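Local coordinates for protein possible translation initiation inhibitor (Rhodopseudomonas palustris, PDB 3LME) that is of unknown function but belongs to the YjgF-like family of small trimeric proteins, in which each subunit packs two helices against a beta-sheet, at residues A[48-52]-A[86-92]; A[72-76]-A[104-108]; A[77-83]-A[107-112]. The protein carries 1 engineered substitution. All coordinates share one frame; numbering follows the deposited sequence.

Contact 1. Residues A[48-52]-A[86-92]; sequences DEARI and YRPVVNK
Ile52 and Val89 form the apolar centre of a helix-to-helix packing contact, made where the first turn of helix 48-64 meets the early part of helix 83-98, two helices that belong to the same layer of the fold. The short segments cross at -58°, with their axes 9.6 Å apart at closest approach. CD1 of Ile52 lies 3.5 Å from CG1 of Val89. Ile52 CD1 also reaches Val90 CG2, 4.2 Å away, and passes near CB of Tyr86. With CG1 of Val89 anti to its own backbone N (chi1 -176°), that methyl comes over the backbone of the opposite helix and lies 3.8 Å from CA of Glu49. Beside this patch the Asp48 carboxylate stands at the edge of the Tyr86 ring, OD1 being 3.9 Å from CE1, and the two planes are nearly perpendicular. The solvent side is charged: Lys92 NZ makes a salt bridge to Glu49 OE2 at 3.1 Å, meeting the oxygen from above the carboxylate plane. That ammonium group is shared, because Asp96, one turn further along the helix of Lys92, is its stronger partner. Beyond the contact, Val93 continues the apolar seam against Ile52. A pair of crossing helices laid against a single sheet in this way is the helical layer of the YjgF-like alpha/beta fold.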
loop_
_atom_site.group_PDB
_atom_site.type_symbol
_atom_site.label_atom_id
_atom_site.label_comp_id
_atom_site.label_asym_id
_atom_site.label_seq_id
_atom_site.Cartn_x
_atom_site.Cartn_y
_atom_site.Cartn_z
ATOM N N ASP A 48 18.048 -16.979 -5.342
ATOM C CA ASP A 48 16.684 -16.529 -5.510
ATOM C C ASP A 48 15.829 -16.815 -4.283
ATOM O O ASP A 48 15.222 -15.918 -3.712
ATOM C CB ASP A 48 16.062 -17.269 -6.682
ATOM C CG ASP A 48 16.420 -16.677 -8.037
ATOM O OD1 ASP A 48 17.146 -15.663 -8.080
ATOM O OD2 ASP A 48 15.962 -17.242 -9.068
ATOM N N GLU A 49 15.750 -18.074 -3.895
ATOM C CA GLU A 49 14.846 -18.487 -2.845
ATOM C C GLU A 49 15.348 -18.089 -1.434
ATOM O O GLU A 49 14.580 -17.684 -0.567
ATOM C CB GLU A 49 14.639 -19.980 -2.989
ATOM C CG GLU A 49 13.769 -20.618 -1.965
ATOM C CD GLU A 49 13.542 -22.077 -2.296
ATOM O OE1 GLU A 49 13.420 -22.385 -3.516
ATOM O OE2 GLU A 49 13.489 -22.905 -1.347
ATOM N N ALA A 50 16.655 -18.185 -1.220
ATOM C CA ALA A 50 17.268 -17.738 0.009
ATOM C C ALA A 50 16.954 -16.271 0.179
ATOM O O ALA A 50 16.668 -15.839 1.283
ATOM C CB ALA A 50 18.765 -17.975 -0.029
ATOM N N ARG A 51 16.973 -15.506 -0.914
ATOM C CA ARG A 51 16.731 -14.058 -0.865
ATOM C C ARG A 51 15.335 -13.716 -0.402
ATOM O O ARG A 51 15.148 -12.882 0.472
ATOM C CB ARG A 51 16.930 -13.454 -2.231
ATOM C CG ARG A 51 17.021 -11.972 -2.210
ATOM C CD ARG A 51 18.439 -11.502 -1.923
ATOM N NE ARG A 51 18.749 -10.402 -2.822
ATOM C CZ ARG A 51 19.451 -10.528 -3.948
ATOM N NH1 ARG A 51 19.653 -9.456 -4.714
ATOM N NH2 ARG A 51 19.972 -11.703 -4.288
ATOM N N ILE A 52 14.358 -14.376 -1.004
ATOM C CA ILE A 52 12.982 -14.170 -0.678
ATOM C C ILE A 52 12.622 -14.698 0.707
ATOM O O ILE A 52 11.921 -13.988 1.468
ATOM C CB ILE A 52 12.093 -14.757 -1.756
ATOM C CG1 ILE A 52 12.045 -13.787 -2.936
ATOM C CG2 ILE A 52 10.683 -14.992 -1.217
ATOM C CD1 ILE A 52 11.678 -14.425 -4.218
ATOM N N TYR A 86 9.536 -14.658 -10.225
ATOM C CA TYR A 86 9.537 -14.760 -8.775
ATOM C C TYR A 86 8.201 -15.055 -8.105
ATOM O O TYR A 86 8.162 -15.439 -6.933
ATOM C CB TYR A 86 10.169 -13.522 -8.167
ATOM C CG TYR A 86 11.537 -13.269 -8.731
ATOM C CD1 TYR A 86 12.552 -14.212 -8.598
ATOM C CD2 TYR A 86 11.811 -12.094 -9.421
ATOM C CE1 TYR A 86 13.801 -13.986 -9.125
ATOM C CE2 TYR A 86 13.048 -11.858 -9.953
ATOM C CZ TYR A 86 14.040 -12.804 -9.803
ATOM O OH TYR A 86 15.278 -12.559 -10.344
ATOM N N ARG A 87 7.104 -14.896 -8.824
ATOM C CA ARG A 87 5.838 -15.211 -8.222
ATOM C C ARG A 87 5.857 -16.664 -7.725
ATOM O O ARG A 87 5.468 -16.920 -6.595
ATOM C CB ARG A 87 4.681 -14.944 -9.176
ATOM C CG ARG A 87 3.412 -14.600 -8.455
ATOM C CD ARG A 87 2.208 -15.123 -9.157
ATOM N NE ARG A 87 2.263 -16.590 -9.354
ATOM C CZ ARG A 87 2.361 -17.207 -10.547
ATOM N NH1 ARG A 87 2.382 -18.541 -10.613
ATOM N NH2 ARG A 87 2.424 -16.490 -11.674
ATOM N N PRO A 88 6.338 -17.615 -8.553
ATOM C CA PRO A 88 6.396 -19.002 -8.058
ATOM C C PRO A 88 7.333 -19.199 -6.843
ATOM O O PRO A 88 7.121 -20.116 -6.024
ATOM C CB PRO A 88 6.919 -19.803 -9.265
ATOM C CG PRO A 88 7.323 -18.788 -10.288
ATOM C CD PRO A 88 6.592 -17.535 -10.001
ATOM N N VAL A 89 8.353 -18.356 -6.734
ATOM C CA VAL A 89 9.274 -18.468 -5.632
ATOM C C VAL A 89 8.558 -17.979 -4.373
ATOM O O VAL A 89 8.531 -18.687 -3.355
ATOM C CB VAL A 89 10.592 -17.699 -5.892
ATOM C CG1 VAL A 89 11.564 -17.917 -4.747
ATOM C CG2 VAL A 89 11.235 -18.116 -7.255
ATOM N N VAL A 90 7.948 -16.798 -4.450
ATOM C CA VAL A 90 7.121 -16.268 -3.362
ATOM C C VAL A 90 6.060 -17.299 -2.926
ATOM O O VAL A 90 5.823 -17.528 -1.738
ATOM C CB VAL A 90 6.460 -14.921 -3.785
ATOM C CG1 VAL A 90 5.498 -14.421 -2.737
ATOM C CG2 VAL A 90 7.503 -13.875 -4.060
ATOM N N ASN A 91 5.430 -17.939 -3.897
ATOM C CA ASN A 91 4.516 -19.016 -3.583
ATOM C C ASN A 91 5.206 -20.094 -2.746
ATOM O O ASN A 91 4.766 -20.399 -1.624
ATOM C CB ASN A 91 3.887 -19.585 -4.852
ATOM C CG ASN A 91 2.942 -18.604 -5.517
ATOM O OD1 ASN A 91 2.500 -17.607 -4.928
ATOM N ND2 ASN A 91 2.627 -18.880 -6.760
ATOM N N LYS A 92 6.312 -20.624 -3.264
ATOM C CA LYS A 92 7.038 -21.684 -2.603
ATOM C C LYS A 92 7.457 -21.260 -1.171
ATOM O O LYS A 92 7.285 -22.009 -0.197
ATOM C CB LYS A 92 8.227 -22.060 -3.486
ATOM C CG LYS A 92 9.345 -22.771 -2.827
ATOM C CD LYS A 92 9.304 -24.279 -3.075
ATOM C CE LYS A 92 9.823 -25.049 -1.819
ATOM N NZ LYS A 92 10.734 -24.253 -0.884
#

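Contact 2. Residues A[72-76]-A[104-108]. With SO4 (sulfate ion), chain N.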
loop_
_atom_site.group_PDB
_atom_site.type_symbol
_atom_site.label_atom_id
_atom_site.label_comp_id
_atom_site.label_asym_id
_atom_site.label_seq_id
_atom_site.Cartn_x
_atom_site.Cartn_y
_atom_site.Cartn_z
ATOM N N ASP A 72 -1.034 -13.139 12.187
ATOM C CA ASP A 72 -1.638 -11.830 12.352
ATOM C C ASP A 72 -1.552 -10.962 11.104
ATOM O O ASP A 72 -1.911 -9.790 11.190
ATOM C CB ASP A 72 -0.970 -11.084 13.523
ATOM C CG ASP A 72 -1.086 -11.843 14.848
ATOM O OD1 ASP A 72 -2.002 -12.669 14.949
ATOM O OD2 ASP A 72 -0.274 -11.627 15.784
ATOM N N ALA A 73 -1.079 -11.486 9.965
ATOM C CA ALA A 73 -0.893 -10.635 8.769
ATOM C C ALA A 73 -2.217 -10.269 8.122
ATOM O O ALA A 73 -2.971 -11.147 7.772
ATOM C CB ALA A 73 -0.020 -11.296 7.770
ATOM N N VAL A 74 -2.527 -8.984 7.983
ATOM C CA VAL A 74 -3.750 -8.589 7.262
ATOM C C VAL A 74 -3.476 -8.122 5.847
ATOM O O VAL A 74 -4.392 -8.095 5.046
ATOM C CB VAL A 74 -4.608 -7.545 7.986
ATOM C CG1 VAL A 74 -5.084 -8.085 9.329
ATOM C CG2 VAL A 74 -3.839 -6.283 8.192
ATOM N N ARG A 75 -2.237 -7.755 5.528
ATOM C CA ARG A 75 -1.908 -7.456 4.134
ATOM C C ARG A 75 -0.438 -7.589 3.836
ATOM O O ARG A 75 0.393 -7.095 4.595
ATOM C CB ARG A 75 -2.358 -6.044 3.716
ATOM C CG ARG A 75 -2.200 -5.780 2.227
ATOM C CD ARG A 75 -2.309 -4.277 1.899
ATOM N NE ARG A 75 -3.659 -3.778 2.128
ATOM C CZ ARG A 75 -4.722 -4.143 1.416
ATOM N NH1 ARG A 75 -5.923 -3.660 1.719
ATOM N NH2 ARG A 75 -4.587 -4.999 0.417
ATOM N N LEU A 76 -0.135 -8.220 2.707
ATOM C CA LEU A 76 1.221 -8.311 2.218
ATOM C C LEU A 76 1.271 -7.706 0.826
ATOM O O LEU A 76 0.504 -8.111 -0.045
ATOM C CB LEU A 76 1.656 -9.773 2.167
ATOM C CG LEU A 76 1.707 -10.556 3.486
ATOM C CD1 LEU A 76 2.194 -11.950 3.224
ATOM C CD2 LEU A 76 2.634 -9.879 4.465
ATOM N N PRO A 104 -2.455 -14.944 4.272
ATOM C CA PRO A 104 -2.909 -13.548 4.331
ATOM C C PRO A 104 -3.318 -12.997 2.963
ATOM O O PRO A 104 -2.884 -13.526 1.937
ATOM C CB PRO A 104 -1.692 -12.789 4.829
ATOM C CG PRO A 104 -0.616 -13.812 5.001
ATOM C CD PRO A 104 -0.995 -15.042 4.263
ATOM N N PRO A 105 -4.163 -11.947 2.940
ATOM C CA PRO A 105 -4.460 -11.245 1.708
ATOM C C PRO A 105 -3.166 -10.655 1.148
ATOM O O PRO A 105 -2.321 -10.187 1.901
ATOM C CB PRO A 105 -5.382 -10.114 2.161
ATOM C CG PRO A 105 -5.896 -10.543 3.468
ATOM C CD PRO A 105 -4.790 -11.289 4.099
ATOM N N ARG A 106 -3.028 -10.648 -0.173
ATOM C CA ARG A 106 -1.731 -10.449 -0.764
ATOM C C ARG A 106 -1.858 -9.788 -2.115
ATOM O O ARG A 106 -2.773 -10.077 -2.853
ATOM C CB ARG A 106 -1.062 -11.823 -0.931
ATOM C CG ARG A 106 0.151 -11.837 -1.805
ATOM C CD ARG A 106 0.674 -13.233 -2.007
ATOM N NE ARG A 106 0.243 -13.847 -3.249
ATOM C CZ ARG A 106 0.838 -14.911 -3.768
ATOM N NH1 ARG A 106 0.400 -15.446 -4.901
ATOM N NH2 ARG A 106 1.883 -15.445 -3.142
ATOM N N THR A 107 -0.914 -8.924 -2.457
ATOM C CA THR A 107 -0.838 -8.394 -3.803
ATOM C C THR A 107 0.614 -8.421 -4.306
ATOM O O THR A 107 1.494 -7.946 -3.612
ATOM C CB THR A 107 -1.533 -7.004 -3.892
ATOM O OG1 THR A 107 -1.163 -6.361 -5.104
ATOM C CG2 THR A 107 -1.146 -6.117 -2.734
ATOM N N VAL A 108 0.851 -9.013 -5.484
ATOM C CA VAL A 108 2.198 -9.138 -6.084
ATOM C C VAL A 108 2.325 -8.320 -7.383
ATOM O O VAL A 108 1.696 -8.642 -8.384
ATOM C CB VAL A 108 2.581 -10.652 -6.402
ATOM C CG1 VAL A 108 3.946 -10.759 -7.038
ATOM C CG2 VAL A 108 2.551 -11.549 -5.153
HETATM S S SO4 N . -1.466 -11.111 -7.606
HETATM O O1 SO4 N . -0.937 -9.820 -7.190
HETATM O O2 SO4 N . -2.384 -11.640 -6.566
HETATM O O3 SO4 N . -2.148 -10.982 -8.890
HETATM O O4 SO4 N . -0.364 -12.064 -7.791
#
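With CG of Leu76 anti to its carbonyl carbon (chi1 -62°) and CD1 carried on in an extended line from CA, the leucine branch reaches across to the ring of Pro104, and Leu76 CD1 lies 3.8 Å from Pro104 CG. Ala73 meets the same proline, its CB 3.7 Å from Pro104 CB, so a single ring fills the space beside both residues on the side that faces helix 83-98. Trp98 of that helix packs against Pro104 in turn, and Gln94 against Leu76. The neighbouring Pro105 brings CG and CD of its ring against the carbonyl oxygen of Val74. From here the backbones pair as parallel strands. Leu76 straddles Arg106, giving its N-H to Pro105 O at 3.0 Å and taking the N-H of Thr107 on its own O at 2.9 Å. This is the start of the pairing between strands 73-80 and 106-110, the two parallel strands of a beta-alpha-beta unit whose connecting helix is 83-98. On its other edge, strand 73-80 carries a classic beta bulge, Val74 and Arg75 both facing Thr125 of strand 120-127. Arg75 leaves the strand on the side away from Leu76, and its guanidinium is held by Thr125, Gly124 and Ile31 of the second subunit. Arg106 starts out on the Leu76 side of the sheet, but its chain leads off to Gln94 and Asn91 of the helix and to a further sulfate. At the far end, Val108 N hydrogen-bonds O1 of the sulfate ion at 2.6 Å; His35 of the second subunit binds the same ion, which probably came from the crystallisation liquor.

Contact 3. Residues A[77-83]-A[107-112]; sequences TVFVTDV and TVLQVP. With SO4 (sulfate ion), chain N.
Val78 and Val80, in register with Val108 and Gln110, both bond to Leu109 between them, pairing the parallel strands 73-80 and 106-110 of a beta-alpha-beta unit; the segments 77-80 and 107-110 run 20° apart. The firm part of the contact is this strand pair. Val78 N gives its hydrogen to Thr107 O at 2.8 Å, and Val78 O accepts that of Leu109 N at 3.0 Å; Val80 N then reaches Leu109 O in a nearly straight bond. Both sheet faces are filled. On one, the Thr77 and Thr107 side chains run side by side with their CG2 methyls 3.5 Å apart, and further along CD1 of Leu109 lies obliquely against Phe79, closest to CE1 of its ring. This face turns to the other subunits: Leu109 packs on Phe79 of the second subunit, while Phe79 packs on Leu109 of the third, the repeated pairing of a closed trimer. On the opposite face Val83, at the start of helix 83-98, folds back so that its CG2 lies 3.9 Å from CG1 of Val108. The pairing slackens past Val80. Val111 N still points to Val80 O, but that bond is weak. Pro112 is exposed and Thr81 partly so, and their contact is slight, OG1 of Thr81 coming no nearer than 4.1 Å to Pro112 O, although Pro112 touches Pro112 of the third subunit. Asp82 is the N-cap of helix 83-98, its OD1 weakly bonded to Lys85 N. Across the turn comes Gln110, whose extended chain, with CG anti to its backbone N (chi1 -164°), passes beside the carbonyl of Thr81. Gln110 OE1 takes the N-H of Val83 at 3.1 Å, the donor tilted 32° from the amide's carbonyl plane.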
loop_
_atom_site.group_PDB
_atom_site.type_symbol
_atom_site.label_atom_id
_atom_site.label_comp_id
_atom_site.label_asym_id
_atom_site.label_seq_id
_atom_site.Cartn_x
_atom_site.Cartn_y
_atom_site.Cartn_z
ATOM N N THR A 77 2.142 -6.723 0.605
ATOM C CA THR A 77 2.327 -6.204 -0.747
ATOM C C THR A 77 3.742 -6.545 -1.192
ATOM O O THR A 77 4.715 -5.993 -0.701
ATOM C CB THR A 77 2.005 -4.677 -0.843
ATOM O OG1 THR A 77 0.824 -4.380 -0.069
ATOM C CG2 THR A 77 1.765 -4.255 -2.299
ATOM N N VAL A 78 3.856 -7.517 -2.080
ATOM C CA VAL A 78 5.162 -7.917 -2.572
ATOM C C VAL A 78 5.441 -7.217 -3.893
ATOM O O VAL A 78 4.679 -7.355 -4.863
ATOM C CB VAL A 78 5.264 -9.429 -2.752
ATOM C CG1 VAL A 78 6.728 -9.871 -2.799
ATOM C CG2 VAL A 78 4.573 -10.121 -1.625
ATOM N N PHE A 79 6.511 -6.431 -3.909
ATOM C CA PHE A 79 7.031 -5.854 -5.144
ATOM C C PHE A 79 8.251 -6.659 -5.582
ATOM O O PHE A 79 9.200 -6.857 -4.823
ATOM C CB PHE A 79 7.415 -4.395 -4.933
ATOM C CG PHE A 79 6.377 -3.595 -4.205
ATOM C CD1 PHE A 79 5.403 -2.901 -4.907
ATOM C CD2 PHE A 79 6.376 -3.531 -2.817
ATOM C CE1 PHE A 79 4.434 -2.159 -4.245
ATOM C CE2 PHE A 79 5.404 -2.767 -2.131
ATOM C CZ PHE A 79 4.433 -2.087 -2.860
ATOM N N VAL A 80 8.207 -7.146 -6.805
ATOM C CA VAL A 80 9.307 -7.881 -7.362
ATOM C C VAL A 80 9.703 -7.297 -8.724
ATOM O O VAL A 80 9.060 -6.399 -9.277
ATOM C CB VAL A 80 8.980 -9.395 -7.511
ATOM C CG1 VAL A 80 8.364 -9.937 -6.251
ATOM C CG2 VAL A 80 8.063 -9.634 -8.702
ATOM N N THR A 81 10.765 -7.867 -9.264
ATOM C CA THR A 81 11.484 -7.315 -10.369
ATOM C C THR A 81 11.132 -8.028 -11.668
ATOM O O THR A 81 11.327 -7.467 -12.769
ATOM C CB THR A 81 12.977 -7.338 -10.011
ATOM O OG1 THR A 81 13.379 -5.987 -9.815
ATOM C CG2 THR A 81 13.874 -8.039 -11.073
ATOM N N ASP A 82 10.594 -9.247 -11.520
ATOM C CA ASP A 82 10.162 -10.093 -12.624
ATOM C C ASP A 82 9.062 -10.997 -12.072
ATOM O O ASP A 82 9.314 -12.067 -11.560
ATOM C CB ASP A 82 11.362 -10.889 -13.174
ATOM C CG ASP A 82 11.019 -11.765 -14.404
ATOM O OD1 ASP A 82 9.832 -11.900 -14.807
ATOM O OD2 ASP A 82 11.974 -12.341 -14.967
ATOM N N VAL A 83 7.823 -10.552 -12.162
ATOM C CA VAL A 83 6.706 -11.336 -11.656
ATOM C C VAL A 83 6.669 -12.743 -12.269
ATOM O O VAL A 83 6.497 -13.723 -11.564
ATOM C CB VAL A 83 5.349 -10.556 -11.770
ATOM C CG1 VAL A 83 4.850 -10.480 -13.215
ATOM C CG2 VAL A 83 4.301 -11.156 -10.860
ATOM N N THR A 107 -0.914 -8.924 -2.457
ATOM C CA THR A 107 -0.838 -8.394 -3.803
ATOM C C THR A 107 0.614 -8.421 -4.306
ATOM O O THR A 107 1.494 -7.946 -3.612
ATOM C CB THR A 107 -1.533 -7.004 -3.892
ATOM O OG1 THR A 107 -1.163 -6.361 -5.104
ATOM C CG2 THR A 107 -1.146 -6.117 -2.734
ATOM N N VAL A 108 0.851 -9.013 -5.484
ATOM C CA VAL A 108 2.198 -9.138 -6.084
ATOM C C VAL A 108 2.325 -8.320 -7.383
ATOM O O VAL A 108 1.696 -8.642 -8.384
ATOM C CB VAL A 108 2.581 -10.652 -6.402
ATOM C CG1 VAL A 108 3.946 -10.759 -7.038
ATOM C CG2 VAL A 108 2.551 -11.549 -5.153
ATOM N N LEU A 109 3.144 -7.274 -7.390
ATOM C CA LEU A 109 3.328 -6.474 -8.626
ATOM C C LEU A 109 4.756 -6.480 -9.106
ATOM O O LEU A 109 5.676 -6.586 -8.298
ATOM C CB LEU A 109 2.929 -5.016 -8.424
ATOM C CG LEU A 109 1.918 -4.785 -7.319
ATOM C CD1 LEU A 109 2.387 -3.612 -6.533
ATOM C CD2 LEU A 109 0.534 -4.571 -7.877
ATOM N N GLN A 110 4.936 -6.353 -10.418
ATOM C CA GLN A 110 6.263 -6.121 -10.977
ATOM C C GLN A 110 6.582 -4.642 -10.918
ATOM O O GLN A 110 5.693 -3.802 -11.005
ATOM C CB GLN A 110 6.354 -6.622 -12.405
ATOM C CG GLN A 110 7.758 -6.760 -12.924
ATOM C CD GLN A 110 7.778 -7.387 -14.306
ATOM O OE1 GLN A 110 7.336 -8.532 -14.487
ATOM N NE2 GLN A 110 8.270 -6.631 -15.301
ATOM N N VAL A 111 7.854 -4.318 -10.791
ATOM C CA VAL A 111 8.258 -2.942 -10.583
ATOM C C VAL A 111 9.657 -2.821 -11.215
ATOM O O VAL A 111 10.326 -3.829 -11.375
ATOM C CB VAL A 111 8.139 -2.643 -9.070
ATOM C CG1 VAL A 111 9.480 -2.498 -8.394
ATOM C CG2 VAL A 111 7.257 -1.448 -8.841
ATOM N N PRO A 112 10.092 -1.626 -11.648
ATOM C CA PRO A 112 11.391 -1.671 -12.356
ATOM C C PRO A 112 12.632 -1.688 -11.455
ATOM O O PRO A 112 13.579 -2.406 -11.745
ATOM C CB PRO A 112 11.374 -0.394 -13.220
ATOM C CG PRO A 112 9.950 0.111 -13.172
ATOM C CD PRO A 112 9.446 -0.315 -11.823
HETATM S S SO4 N . -1.466 -11.111 -7.606
HETATM O O1 SO4 N . -0.937 -9.820 -7.190
HETATM O O2 SO4 N . -2.384 -11.640 -6.566
HETATM O O3 SO4 N . -2.148 -10.982 -8.890
HETATM O O4 SO4 N . -0.364 -12.064 -7.791
#

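How the contacts relate
From the N terminus, helix 48-64 comes first, then strand 73-80, helix 83-98 and strand 106-110. Contact 1 closes the longest loop, bringing 86-92 back to 48-52 around the first of these strands. Contacts 2 and 3 close the beta-alpha-beta loop, one at the start of the strand pair and the other at its end; they share Thr107 and Val108, and their loops overlap, contact 3 both starting and ending later than contact 2. Contact 1 crosses both, since 48-52 precedes their first strand while 86-92 lies between their two strands. The helix layer and the sheet meet where Asn91 OD1 reaches Arg106 NH2, and where Val90 packs on Val78 and Arg87 on Val108.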